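Local coordinates for cell division control protein (Pyrococcus abyssi, PDB 6RPP) that probably excises itself from an archaeal MCM helicase precursor and joins the flanking sequences, as self-splicing inteins of the HINT fold do, at residues 8-12 with 158-162; 2-7 with 144-149; 64-69 with 150-155; 96-100 with 163-167. The protein carries 2 engineered substitutions. One frame throughout, in Å; residues are numbered along the deposited sequence.

Contact 1 (8-12 with 158-162); sequences ETEVV and FLANG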
loop_
_atom_site.group_PDB
_atom_site.type_symbol
_atom_site.label_atom_id
_atom_site.label_comp_id
_atom_site.label_asym_id
_atom_site.label_seq_id
_atom_site.Cartn_x
_atom_site.Cartn_y
_atom_site.Cartn_z
ATOM N N GLU A 8 6.887 -2.793 7.346
ATOM C CA GLU A 8 6.677 -4.248 7.491
ATOM C C GLU A 8 5.498 -4.748 6.669
ATOM O O GLU A 8 5.218 -5.966 6.709
ATOM C CB GLU A 8 6.503 -4.646 8.939
ATOM C CG GLU A 8 7.743 -4.418 9.784
ATOM C CD GLU A 8 7.578 -4.870 11.214
ATOM O OE1 GLU A 8 6.783 -4.238 11.963
ATOM O OE2 GLU A 8 8.217 -5.838 11.630
ATOM N N THR A 9 4.757 -3.855 5.996
ATOM C CA THR A 9 3.694 -4.274 5.077
ATOM C C THR A 9 4.315 -5.215 4.049
ATOM O O THR A 9 5.286 -4.839 3.409
ATOM C CB THR A 9 3.116 -3.057 4.377
ATOM O OG1 THR A 9 2.789 -2.048 5.378
ATOM C CG2 THR A 9 1.855 -3.395 3.575
ATOM N N GLU A 10 3.804 -6.462 3.929
ATOM C CA GLU A 10 4.450 -7.453 3.073
ATOM C C GLU A 10 3.780 -7.528 1.698
ATOM O O GLU A 10 2.598 -7.887 1.581
ATOM C CB GLU A 10 4.425 -8.829 3.755
ATOM C CG GLU A 10 5.273 -8.865 5.015
ATOM C CD GLU A 10 5.600 -10.239 5.574
ATOM O OE1 GLU A 10 5.139 -11.291 5.031
ATOM O OE2 GLU A 10 6.321 -10.278 6.629
ATOM N N VAL A 11 4.533 -7.175 0.663
ATOM C CA VAL A 11 4.053 -7.163 -0.722
ATOM C C VAL A 11 4.120 -8.567 -1.279
ATOM O O VAL A 11 5.164 -9.226 -1.185
ATOM C CB VAL A 11 4.928 -6.228 -1.568
ATOM C CG1 VAL A 11 4.454 -6.185 -2.995
ATOM C CG2 VAL A 11 4.889 -4.776 -0.941
ATOM N N VAL A 12 3.010 -9.034 -1.863
ATOM C CA VAL A 12 3.010 -10.314 -2.573
ATOM C C VAL A 12 3.648 -10.149 -3.953
ATOM O O VAL A 12 3.190 -9.375 -4.805
ATOM C CB VAL A 12 1.587 -10.877 -2.651
ATOM C CG1 VAL A 12 1.578 -12.258 -3.346
ATOM C CG2 VAL A 12 1.002 -11.005 -1.290
ATOM N N PHE A 158 -1.474 -2.578 -5.251
ATOM C CA PHE A 158 -0.736 -3.845 -5.134
ATOM C C PHE A 158 -1.246 -4.575 -3.914
ATOM O O PHE A 158 -1.672 -3.951 -2.933
ATOM C CB PHE A 158 0.801 -3.656 -5.034
ATOM C CG PHE A 158 1.210 -2.704 -3.927
ATOM C CD1 PHE A 158 1.460 -3.170 -2.624
ATOM C CD2 PHE A 158 1.356 -1.327 -4.169
ATOM C CE1 PHE A 158 1.804 -2.357 -1.580
ATOM C CE2 PHE A 158 1.706 -0.455 -3.133
ATOM C CZ PHE A 158 1.942 -0.943 -1.845
ATOM N N LEU A 159 -1.214 -5.908 -3.991
ATOM C CA LEU A 159 -1.619 -6.756 -2.858
ATOM C C LEU A 159 -0.559 -6.794 -1.779
ATOM O O LEU A 159 0.602 -7.165 -2.033
ATOM C CB LEU A 159 -1.868 -8.165 -3.369
ATOM C CG LEU A 159 -2.347 -9.169 -2.315
ATOM C CD1 LEU A 159 -3.676 -8.742 -1.643
ATOM C CD2 LEU A 159 -2.493 -10.529 -3.087
ATOM N N ALA A 160 -0.950 -6.446 -0.541
ATOM C CA ALA A 160 -0.029 -6.541 0.577
ATOM C C ALA A 160 -0.857 -6.688 1.847
ATOM O O ALA A 160 -1.881 -6.034 2.000
ATOM C CB ALA A 160 0.867 -5.280 0.632
ATOM N N ASN A 161 -0.388 -7.573 2.729
ATOM C CA ASN A 161 -1.097 -7.838 4.011
ATOM C C ASN A 161 -2.541 -8.280 3.743
ATOM O O ASN A 161 -3.437 -8.030 4.568
ATOM C CB ASN A 161 -1.055 -6.629 4.937
ATOM C CG ASN A 161 0.263 -6.480 5.658
ATOM O OD1 ASN A 161 1.282 -6.999 5.204
ATOM N ND2 ASN A 161 0.253 -5.802 6.791
ATOM N N GLY A 162 -2.768 -8.925 2.590
ATOM C CA GLY A 162 -4.085 -9.384 2.206
ATOM C C GLY A 162 -5.049 -8.295 1.768
ATOM O O GLY A 162 -6.236 -8.595 1.608
HETATM O O HOH W 1 2.762 -5.851 8.400
HETATM O O HOH W 2 1.309 -7.502 -4.749
#
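N161 reaches across to E10 from the two-residue type I' turn of the beta-hairpin of strands 157-160 and 163-166, where it and G162 hold left-handed backbone conformations; asparagine and glycine suit these two places because both tolerate positive phi. The hairpin belongs to the C-terminal end of the HINT fold, and the early strand 10-11 joins it through a single beta bridge, V11 to A160. Followed outward from CB, the N161 side chain first turns CG beside its own backbone N (chi1 -79°), which brings CG within 4.0 Å of T9 CG2. OD1 then accepts the backbone N of E10 at 2.9 Å in a nearly straight bond (172° at the hydrogen), the donor lying tilted from the carbonyl plane. ND2 is bonded to R90 O and to a water that also makes a weak bond to E8 O. The backbone N of N161 donates back to E10 O, so main chain and side chain grip the same residue. With an alanine here, the E10 amide and R90 O would probably lose their mates and the turn would be tied to the strand less firmly. A160 CB packs against T9 CG2, 3.6 Å away, and also lies beside the E10 carbonyl oxygen, a place that suits a side chain of one carbon. V11 turns CG2 to F158 CE1, 4.0 Å apart, as part of a core shared with I21 and I24 of helix 21-35. At the far end V12 and L159 lie side by side, pointing the same way, and V12 N donates to L159 O at 3.1 Å.

Contact 2 (2-7 with 144-149); sequences AKAVDY and DPWVYD. Engineered in segment 2-7: A4 (natural residue Cys).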
loop_
_atom_site.group_PDB
_atom_site.type_symbol
_atom_site.label_atom_id
_atom_site.label_comp_id
_atom_site.label_asym_id
_atom_site.label_seq_id
_atom_site.Cartn_x
_atom_site.Cartn_y
_atom_site.Cartn_z
ATOM N N ALA A 2 2.179 12.521 3.008
ATOM C CA ALA A 2 2.535 11.286 2.327
ATOM C C ALA A 2 1.399 10.276 2.384
ATOM O O ALA A 2 0.800 10.050 3.442
ATOM C CB ALA A 2 3.789 10.684 2.957
ATOM N N LYS A 3 1.100 9.681 1.237
ATOM C CA LYS A 3 0.199 8.531 1.133
ATOM C C LYS A 3 1.095 7.289 1.077
ATOM O O LYS A 3 1.714 7.001 0.039
ATOM C CB LYS A 3 -0.709 8.686 -0.106
ATOM C CG LYS A 3 -1.739 9.833 -0.058
ATOM C CD LYS A 3 -1.129 11.215 0.011
ATOM C CE LYS A 3 -2.097 12.343 -0.307
ATOM N NZ LYS A 3 -1.956 13.397 0.745
ATOM N N ALA A 4 1.200 6.545 2.184
ATOM C CA ALA A 4 2.247 5.526 2.272
ATOM C C ALA A 4 1.940 4.548 3.405
ATOM O O ALA A 4 0.967 4.723 4.158
ATOM C CB ALA A 4 3.624 6.199 2.473
ATOM N N VAL A 5 2.779 3.502 3.517
ATOM C CA VAL A 5 2.525 2.412 4.450
ATOM C C VAL A 5 3.800 2.092 5.255
ATOM O O VAL A 5 4.914 2.471 4.899
ATOM C CB VAL A 5 1.994 1.144 3.737
ATOM C CG1 VAL A 5 0.815 1.471 2.843
ATOM C CG2 VAL A 5 3.129 0.476 2.909
ATOM N N ASP A 6 3.621 1.373 6.369
ATOM C CA ASP A 6 4.718 0.910 7.240
ATOM C C ASP A 6 5.663 -0.103 6.540
ATOM O O ASP A 6 5.230 -0.928 5.729
ATOM C CB ASP A 6 4.020 0.297 8.476
ATOM C CG ASP A 6 4.927 -0.260 9.501
ATOM O OD1 ASP A 6 5.588 -1.297 9.300
ATOM O OD2 ASP A 6 4.925 0.263 10.634
ATOM N N TYR A 7 6.952 0.039 6.882
ATOM C CA TYR A 7 8.041 -0.852 6.452
ATOM C C TYR A 7 7.618 -2.310 6.346
ATOM O O TYR A 7 7.967 -3.013 5.366
ATOM C CB TYR A 7 9.200 -0.728 7.439
ATOM C CG TYR A 7 10.502 -1.347 6.983
ATOM C CD1 TYR A 7 10.636 -2.708 6.909
ATOM C CD2 TYR A 7 11.588 -0.547 6.750
ATOM C CE1 TYR A 7 11.838 -3.272 6.518
ATOM C CE2 TYR A 7 12.810 -1.113 6.394
ATOM C CZ TYR A 7 12.884 -2.465 6.242
ATOM O OH TYR A 7 14.110 -3.026 5.874
ATOM N N ASP A 144 9.071 4.135 13.755
ATOM C CA ASP A 144 9.885 4.136 12.541
ATOM C C ASP A 144 9.617 5.435 11.788
ATOM O O ASP A 144 8.444 5.747 11.504
ATOM C CB ASP A 144 9.479 2.911 11.700
ATOM C CG ASP A 144 10.287 2.732 10.473
ATOM O OD1 ASP A 144 10.995 3.646 9.996
ATOM O OD2 ASP A 144 10.122 1.609 9.915
ATOM N N PRO A 145 10.613 6.239 11.515
ATOM C CA PRO A 145 10.361 7.585 10.967
ATOM C C PRO A 145 10.277 7.623 9.442
ATOM O O PRO A 145 10.264 8.725 8.873
ATOM C CB PRO A 145 11.556 8.381 11.484
ATOM C CG PRO A 145 12.670 7.377 11.393
ATOM C CD PRO A 145 12.034 6.073 11.923
ATOM N N TRP A 146 10.086 6.459 8.805
ATOM C CA TRP A 146 9.938 6.410 7.366
ATOM C C TRP A 146 8.707 5.627 6.990
ATOM O O TRP A 146 8.304 4.717 7.709
ATOM C CB TRP A 146 11.146 5.752 6.711
ATOM C CG TRP A 146 12.404 6.462 6.993
ATOM C CD1 TRP A 146 13.387 6.067 7.886
ATOM C CD2 TRP A 146 12.881 7.654 6.377
ATOM N NE1 TRP A 146 14.391 6.969 7.895
ATOM C CE2 TRP A 146 14.119 7.966 6.989
ATOM C CE3 TRP A 146 12.372 8.527 5.400
ATOM C CZ2 TRP A 146 14.909 9.074 6.595
ATOM C CZ3 TRP A 146 13.128 9.627 5.026
ATOM C CH2 TRP A 146 14.375 9.901 5.633
ATOM N N VAL A 147 8.105 5.997 5.863
ATOM C CA VAL A 147 7.008 5.223 5.272
ATOM C C VAL A 147 7.281 4.996 3.781
ATOM O O VAL A 147 8.132 5.664 3.175
ATOM C CB VAL A 147 5.648 5.909 5.456
ATOM C CG1 VAL A 147 5.298 5.890 6.982
ATOM C CG2 VAL A 147 5.695 7.349 5.026
ATOM N N TYR A 148 6.487 4.087 3.168
ATOM C CA TYR A 148 6.920 3.522 1.879
ATOM C C TYR A 148 5.757 3.380 0.909
ATOM O O TYR A 148 4.613 3.162 1.295
ATOM C CB TYR A 148 7.527 2.155 2.116
ATOM C CG TYR A 148 8.774 2.248 2.988
ATOM C CD1 TYR A 148 9.981 2.552 2.411
ATOM C CD2 TYR A 148 8.714 2.089 4.393
ATOM C CE1 TYR A 148 11.100 2.669 3.180
ATOM C CE2 TYR A 148 9.865 2.199 5.192
ATOM C CZ TYR A 148 11.045 2.501 4.548
ATOM O OH TYR A 148 12.159 2.626 5.355
ATOM N N ASP A 149 6.067 3.395 -0.375
ATOM C CA ASP A 149 5.012 3.187 -1.361
ATOM C C ASP A 149 5.670 2.667 -2.627
ATOM O O ASP A 149 6.889 2.718 -2.771
ATOM C CB ASP A 149 4.273 4.499 -1.632
ATOM C CG ASP A 149 2.994 4.320 -2.431
ATOM O OD1 ASP A 149 2.410 3.206 -2.354
ATOM O OD2 ASP A 149 2.633 5.313 -3.102
HETATM O O HOH W 3 3.365 7.856 -2.163
HETATM O O HOH W 4 7.704 2.220 8.560
#
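V5 and Y148 exchange both of their backbone hydrogen bonds, V5 N to Y148 O at 2.9 Å and Y148 N to V5 O at 2.8 Å, forming one antiparallel hydrogen-bonded pair. Beside it the CB of A4, an engineered replacement for cysteine, is pressed against V147 CG2 at 3.5 Å, tighter than usual for two carbons. The Y148 ring runs past V5 O to Y7, CG beside the backbone N (chi1 -63°), and its hydroxyl comes to the edge of the Y7 ring, OH to CD2 3.5 Å. The two ring planes are perpendicular, yet the approach is oblique. Tyrosine suits this place because its ring covers apolar surface while its OH reaches a hydrogen bond with E26. In inteins the first residue of the splicing unit lies next to the strand that carries the conserved block F aspartate; A4 and D149 are consistent with these positions in the HINT fold. Farther out, one water bridges K3 O and D149 OD2, and that same oxygen accepts from the backbone N of A168, the C-terminal residue. A second water accepts from Y7 N and lies 2.7 Å from W146 O, with D144 OD2 also in its reach by a weak bond. D144 is itself set by an Asx turn, its OD1 taking W146 N from above the carboxylate plane, and T94, bonded to A2 O and A4 N, holds segment 2-7 from the other end.

Contact 3 (64-69 with 150-155); sequences RKARAN and LQVPGY
N69 and Q151 join their side-chain amides, Q151 NE2 donating to N69 OD1 at 2.9 Å. The conformations of the two are complementary. Q151 is stretched out from CA to CD and delivers its N-H nearly in its own amide plane; N69 instead folds CG into the crowded position between its backbone N and carbonyl carbon (chi1 63°), which turns OD1 back toward the other strand. The amide planes are 41° apart, and P153 packs against the same group, its CD 3.4 Å from N69 OD1. The backbone repeats the link, N69 N donating to Q151 O nearly along the C=O axis. A leucine in place of N69 would probably leave the Q151 amide without its acceptor and free to turn. Between the polar ends, small residues let the chains close up: A68 CB rests on V152 CG2, and A66 CB lies 3.5 Å from Y155 CD2, so close that a one-carbon side chain suits the place. The R64 chain, extended from CG to NE, crosses Y155 at about a right angle, with CD 3.2 Å from the hydroxyl and NH1 in the ring plane at its edge, making a weak hydrogen bond to OH; its stronger partner is D57. Waters fill the widening strip, one bridging K65 O and Y155 OH, another R67 O and P153 O. In the antiparallel sheet of the HINT fold, strand 63-75 lies between strands 44-56 and 146-151, and this contact marks where strand 146-151 peels away from it toward strand 157-160, whose F158 packs on L150 and V152.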
loop_
_atom_site.group_PDB
_atom_site.type_symbol
_atom_site.label_atom_id
_atom_site.label_comp_id
_atom_site.label_asym_id
_atom_site.label_seq_id
_atom_site.Cartn_x
_atom_site.Cartn_y
_atom_site.Cartn_z
ATOM N N ARG A 64 -4.593 -9.574 -11.319
ATOM C CA ARG A 64 -3.639 -9.723 -12.408
ATOM C C ARG A 64 -2.233 -9.424 -11.920
ATOM O O ARG A 64 -2.022 -8.604 -11.024
ATOM C CB ARG A 64 -3.952 -8.772 -13.577
ATOM C CG ARG A 64 -5.058 -9.224 -14.519
ATOM C CD ARG A 64 -4.956 -8.440 -15.807
ATOM N NE ARG A 64 -6.185 -8.492 -16.590
ATOM C CZ ARG A 64 -7.148 -7.579 -16.515
ATOM N NH1 ARG A 64 -7.014 -6.537 -15.698
ATOM N NH2 ARG A 64 -8.230 -7.698 -17.269
ATOM N N LYS A 65 -1.245 -10.076 -12.520
ATOM C CA LYS A 65 0.127 -9.663 -12.249
ATOM C C LYS A 65 0.401 -8.352 -12.972
ATOM O O LYS A 65 -0.081 -8.126 -14.090
ATOM C CB LYS A 65 1.136 -10.734 -12.711
ATOM C CG LYS A 65 1.066 -12.045 -11.966
ATOM C CD LYS A 65 2.089 -13.045 -12.503
ATOM C CE LYS A 65 2.061 -14.315 -11.661
ATOM N NZ LYS A 65 2.809 -15.449 -12.278
ATOM N N ALA A 66 1.157 -7.483 -12.325
ATOM C CA ALA A 66 1.425 -6.182 -12.897
ATOM C C ALA A 66 2.804 -5.756 -12.441
ATOM O O ALA A 66 3.366 -6.334 -11.508
ATOM C CB ALA A 66 0.325 -5.166 -12.478
ATOM N N ARG A 67 3.405 -4.823 -13.174
ATOM C CA ARG A 67 4.752 -4.371 -12.823
ATOM C C ARG A 67 4.709 -3.076 -12.001
ATOM O O ARG A 67 3.897 -2.178 -12.264
ATOM C CB ARG A 67 5.594 -4.185 -14.094
ATOM C CG ARG A 67 6.068 -5.539 -14.720
ATOM C CD ARG A 67 7.323 -6.137 -14.000
ATOM N NE ARG A 67 7.606 -7.539 -14.348
ATOM C CZ ARG A 67 8.690 -8.228 -13.965
ATOM N NH1 ARG A 67 9.637 -7.665 -13.206
ATOM N NH2 ARG A 67 8.833 -9.497 -14.344
ATOM N N ALA A 68 5.542 -2.998 -10.956
ATOM C CA ALA A 68 5.760 -1.755 -10.236
ATOM C C ALA A 68 7.094 -1.175 -10.665
ATOM O O ALA A 68 8.053 -1.929 -10.857
ATOM C CB ALA A 68 5.765 -1.996 -8.718
ATOM N N ASN A 69 7.147 0.148 -10.916
ATOM C CA ASN A 69 8.368 0.703 -11.516
ATOM C C ASN A 69 9.012 1.861 -10.753
ATOM O O ASN A 69 10.102 2.306 -11.153
ATOM C CB ASN A 69 8.102 1.108 -12.991
ATOM C CG ASN A 69 7.050 2.224 -13.144
ATOM O OD1 ASN A 69 6.321 2.500 -12.248
ATOM N ND2 ASN A 69 7.024 2.868 -14.312
ATOM N N LEU A 150 4.837 2.172 -3.547
ATOM C CA LEU A 150 5.290 1.728 -4.854
ATOM C C LEU A 150 4.392 2.367 -5.893
ATOM O O LEU A 150 3.241 2.683 -5.609
ATOM C CB LEU A 150 5.204 0.220 -5.046
ATOM C CG LEU A 150 5.989 -0.571 -4.013
ATOM C CD1 LEU A 150 5.518 -2.006 -4.145
ATOM C CD2 LEU A 150 7.439 -0.434 -4.255
ATOM N N GLN A 151 4.906 2.562 -7.096
ATOM C CA GLN A 151 4.073 2.984 -8.216
ATOM C C GLN A 151 3.730 1.798 -9.101
ATOM O O GLN A 151 4.622 1.060 -9.516
ATOM C CB GLN A 151 4.738 4.066 -9.048
ATOM C CG GLN A 151 3.891 4.418 -10.275
ATOM C CD GLN A 151 4.465 5.524 -11.103
ATOM O OE1 GLN A 151 4.229 6.701 -10.829
ATOM N NE2 GLN A 151 5.253 5.161 -12.116
ATOM N N VAL A 152 2.439 1.625 -9.413
ATOM C CA VAL A 152 1.994 0.524 -10.267
ATOM C C VAL A 152 1.208 1.099 -11.433
ATOM O O VAL A 152 0.007 1.388 -11.303
ATOM C CB VAL A 152 1.139 -0.507 -9.517
ATOM C CG1 VAL A 152 0.791 -1.683 -10.465
ATOM C CG2 VAL A 152 1.924 -1.054 -8.267
ATOM N N PRO A 153 1.818 1.241 -12.599
ATOM C CA PRO A 153 1.122 1.888 -13.705
ATOM C C PRO A 153 -0.143 1.156 -14.064
ATOM O O PRO A 153 -0.163 -0.073 -14.142
ATOM C CB PRO A 153 2.133 1.828 -14.855
ATOM C CG PRO A 153 3.451 1.921 -14.086
ATOM C CD PRO A 153 3.257 1.085 -12.865
ATOM N N GLY A 154 -1.172 1.949 -14.358
ATOM C CA GLY A 154 -2.471 1.477 -14.776
ATOM C C GLY A 154 -3.316 1.282 -13.538
ATOM O O GLY A 154 -4.247 2.058 -13.271
ATOM N N TYR A 155 -2.875 0.356 -12.697
ATOM C CA TYR A 155 -3.715 -0.203 -11.656
ATOM C C TYR A 155 -3.743 0.651 -10.397
ATOM O O TYR A 155 -4.748 0.661 -9.685
ATOM C CB TYR A 155 -3.175 -1.564 -11.241
ATOM C CG TYR A 155 -3.347 -2.602 -12.320
ATOM C CD1 TYR A 155 -4.552 -3.268 -12.431
ATOM C CD2 TYR A 155 -2.308 -2.906 -13.200
ATOM C CE1 TYR A 155 -4.756 -4.219 -13.382
ATOM C CE2 TYR A 155 -2.522 -3.845 -14.217
ATOM C CZ TYR A 155 -3.733 -4.508 -14.247
ATOM O OH TYR A 155 -3.915 -5.475 -15.205
HETATM O O HOH W 5 -1.732 -6.658 -15.979
HETATM O O HOH W 6 2.042 -1.989 -14.271
#

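Contact 4 (96-100 with 163-167); sequences THPFF and IFVHA. Engineered in segment 163-167: A167 (natural residue Asn).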
loop_
_atom_site.group_PDB
_atom_site.type_symbol
_atom_site.label_atom_id
_atom_site.label_comp_id
_atom_site.label_asym_id
_atom_site.label_seq_id
_atom_site.Cartn_x
_atom_site.Cartn_y
_atom_site.Cartn_z
ATOM N N THR A 96 -3.617 9.919 5.506
ATOM C CA THR A 96 -4.242 10.256 4.225
ATOM C C THR A 96 -4.139 9.151 3.192
ATOM O O THR A 96 -4.629 9.350 2.079
ATOM C CB THR A 96 -3.648 11.551 3.619
ATOM O OG1 THR A 96 -2.238 11.409 3.363
ATOM C CG2 THR A 96 -3.859 12.712 4.550
ATOM N N HIS A 97 -3.590 7.990 3.548
ATOM C CA HIS A 97 -3.511 6.892 2.598
ATOM C C HIS A 97 -4.915 6.457 2.197
ATOM O O HIS A 97 -5.725 6.136 3.085
ATOM C CB HIS A 97 -2.768 5.740 3.260
ATOM C CG HIS A 97 -2.656 4.529 2.405
ATOM N ND1 HIS A 97 -1.618 4.341 1.522
ATOM C CD2 HIS A 97 -3.442 3.431 2.320
ATOM C CE1 HIS A 97 -1.816 3.217 0.857
ATOM N NE2 HIS A 97 -2.883 2.614 1.360
ATOM N N PRO A 98 -5.235 6.377 0.897
ATOM C CA PRO A 98 -6.602 6.033 0.504
ATOM C C PRO A 98 -6.800 4.535 0.344
ATOM O O PRO A 98 -5.892 3.796 -0.025
ATOM C CB PRO A 98 -6.780 6.758 -0.836
ATOM C CG PRO A 98 -5.420 6.841 -1.393
ATOM C CD PRO A 98 -4.457 6.935 -0.222
ATOM N N PHE A 99 -8.046 4.114 0.598
ATOM C CA PHE A 99 -8.521 2.758 0.413
ATOM C C PHE A 99 -9.657 2.783 -0.587
ATOM O O PHE A 99 -10.388 3.753 -0.668
ATOM C CB PHE A 99 -9.039 2.146 1.735
ATOM C CG PHE A 99 -7.954 1.798 2.679
ATOM C CD1 PHE A 99 -7.404 2.792 3.480
ATOM C CD2 PHE A 99 -7.540 0.515 2.843
ATOM C CE1 PHE A 99 -6.373 2.492 4.392
ATOM C CE2 PHE A 99 -6.501 0.192 3.724
ATOM C CZ PHE A 99 -5.930 1.162 4.525
ATOM N N PHE A 100 -9.749 1.726 -1.391
ATOM C CA PHE A 100 -10.939 1.462 -2.191
ATOM C C PHE A 100 -12.084 1.044 -1.277
ATOM O O PHE A 100 -11.948 0.059 -0.540
ATOM C CB PHE A 100 -10.652 0.334 -3.183
ATOM C CG PHE A 100 -9.426 0.576 -4.031
ATOM C CD1 PHE A 100 -9.474 1.458 -5.098
ATOM C CD2 PHE A 100 -8.239 -0.061 -3.736
ATOM C CE1 PHE A 100 -8.346 1.696 -5.871
ATOM C CE2 PHE A 100 -7.108 0.176 -4.488
ATOM C CZ PHE A 100 -7.152 1.030 -5.557
ATOM N N ILE A 163 -4.568 -7.051 1.564
ATOM C CA ILE A 163 -5.376 -5.904 1.167
ATOM C C ILE A 163 -4.887 -5.391 -0.185
ATOM O O ILE A 163 -3.694 -5.421 -0.440
ATOM C CB ILE A 163 -5.248 -4.797 2.238
ATOM C CG1 ILE A 163 -5.807 -5.293 3.590
ATOM C CG2 ILE A 163 -5.952 -3.498 1.799
ATOM C CD1 ILE A 163 -5.481 -4.383 4.758
ATOM N N PHE A 164 -5.786 -4.935 -1.075
ATOM C CA PHE A 164 -5.330 -4.288 -2.308
ATOM C C PHE A 164 -5.087 -2.845 -1.950
ATOM O O PHE A 164 -6.027 -2.053 -1.846
ATOM C CB PHE A 164 -6.381 -4.494 -3.396
ATOM C CG PHE A 164 -6.354 -5.904 -3.892
ATOM C CD1 PHE A 164 -5.333 -6.353 -4.705
ATOM C CD2 PHE A 164 -7.316 -6.790 -3.460
ATOM C CE1 PHE A 164 -5.292 -7.668 -5.156
ATOM C CE2 PHE A 164 -7.297 -8.105 -3.887
ATOM C CZ PHE A 164 -6.274 -8.540 -4.740
ATOM N N VAL A 165 -3.817 -2.552 -1.699
ATOM C CA VAL A 165 -3.343 -1.282 -1.156
ATOM C C VAL A 165 -3.223 -0.292 -2.299
ATOM O O VAL A 165 -2.605 -0.611 -3.332
ATOM C CB VAL A 165 -1.983 -1.490 -0.479
ATOM C CG1 VAL A 165 -1.458 -0.197 0.032
ATOM C CG2 VAL A 165 -2.128 -2.518 0.667
ATOM N N HIS A 166 -3.773 0.919 -2.123
ATOM C CA HIS A 166 -3.657 1.916 -3.181
ATOM C C HIS A 166 -2.213 2.390 -3.284
ATOM O O HIS A 166 -1.477 2.457 -2.281
ATOM C CB HIS A 166 -4.608 3.096 -2.931
ATOM C CG HIS A 166 -4.606 4.107 -4.034
ATOM N ND1 HIS A 166 -3.741 5.187 -4.036
ATOM C CD2 HIS A 166 -5.315 4.189 -5.187
ATOM C CE1 HIS A 166 -3.924 5.889 -5.137
ATOM N NE2 HIS A 166 -4.883 5.317 -5.844
ATOM N N ALA A 167 -1.797 2.707 -4.516
ATOM C CA ALA A 167 -0.419 3.008 -4.848
ATOM C C ALA A 167 -0.323 4.248 -5.716
ATOM O O ALA A 167 -1.263 4.641 -6.412
ATOM C CB ALA A 167 0.192 1.849 -5.653
HETATM O O HOH W 7 -5.224 1.309 0.222
HETATM O O HOH W 8 -7.218 -0.064 -0.872
#
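H97 and H166 both carry CG anti to the backbone N (chi1 178° and -176°), and this swings each imidazole into the gap between their segments. H97 thereby puts CE1 3.2 Å from H166 O and meets V165 CG1 with the edge of its ring, NE2 to CG1 3.4 Å. P98 CG comes obliquely to the H166 ring, 3.5 Å from ND1, while the CD2 edge of that ring meets F100 CZ at 3.7 Å. The F100 and H166 side chains cross at about a right angle, and F100 also turns the edge of its ring to F164 O. Proline and phenylalanine suit these places as apolar groups that pack against the imidazole. No direct bond links the backbones; two waters do the work. One is held by three groups, H97 NE2 at 2.9 Å, P98 O and H166 N, and sits over a face of F99. The other accepts from F100 N and donates to F164 O. In sequence H97 corresponds to the block B histidine of inteins and H166 to the penultimate histidine, so the pocket is probably that of the splicing centre; the terminal asparagine after it is here an engineered alanine, A167, whose O accepts from H156. Strands 98-100 and 163-166 cross at 134°, neither sharing a sheet with the other. Strand 98-103 lies between 120-125 and 106-111, from which M109 reaches P98, F100 and H166, while strand 163-166 pairs with 157-160 and I91 of strand 90-93 covers F99, I163 and V165.

Overall arrangement
From the N terminus, residues 2-7 meet strand 146-151 in contact 2, closing a loop over most of the chain, and residues 8-12 go on to the C-terminal hairpin in contact 1, so the two loops cross. Contact 3 lies wholly within the span of contact 1 but crosses contact 2, with which it shares strand 146-151. Contact 4, from residues 96-100 to the last strand, crosses all three. F158 is a common meeting point: its ring touches D149, L150, V152 and A167, and its O probably bonds V165 N. Together the contacts bring A4 at the N-terminal end and H166 at the C-terminal end up to H97, in the middle of the HINT fold.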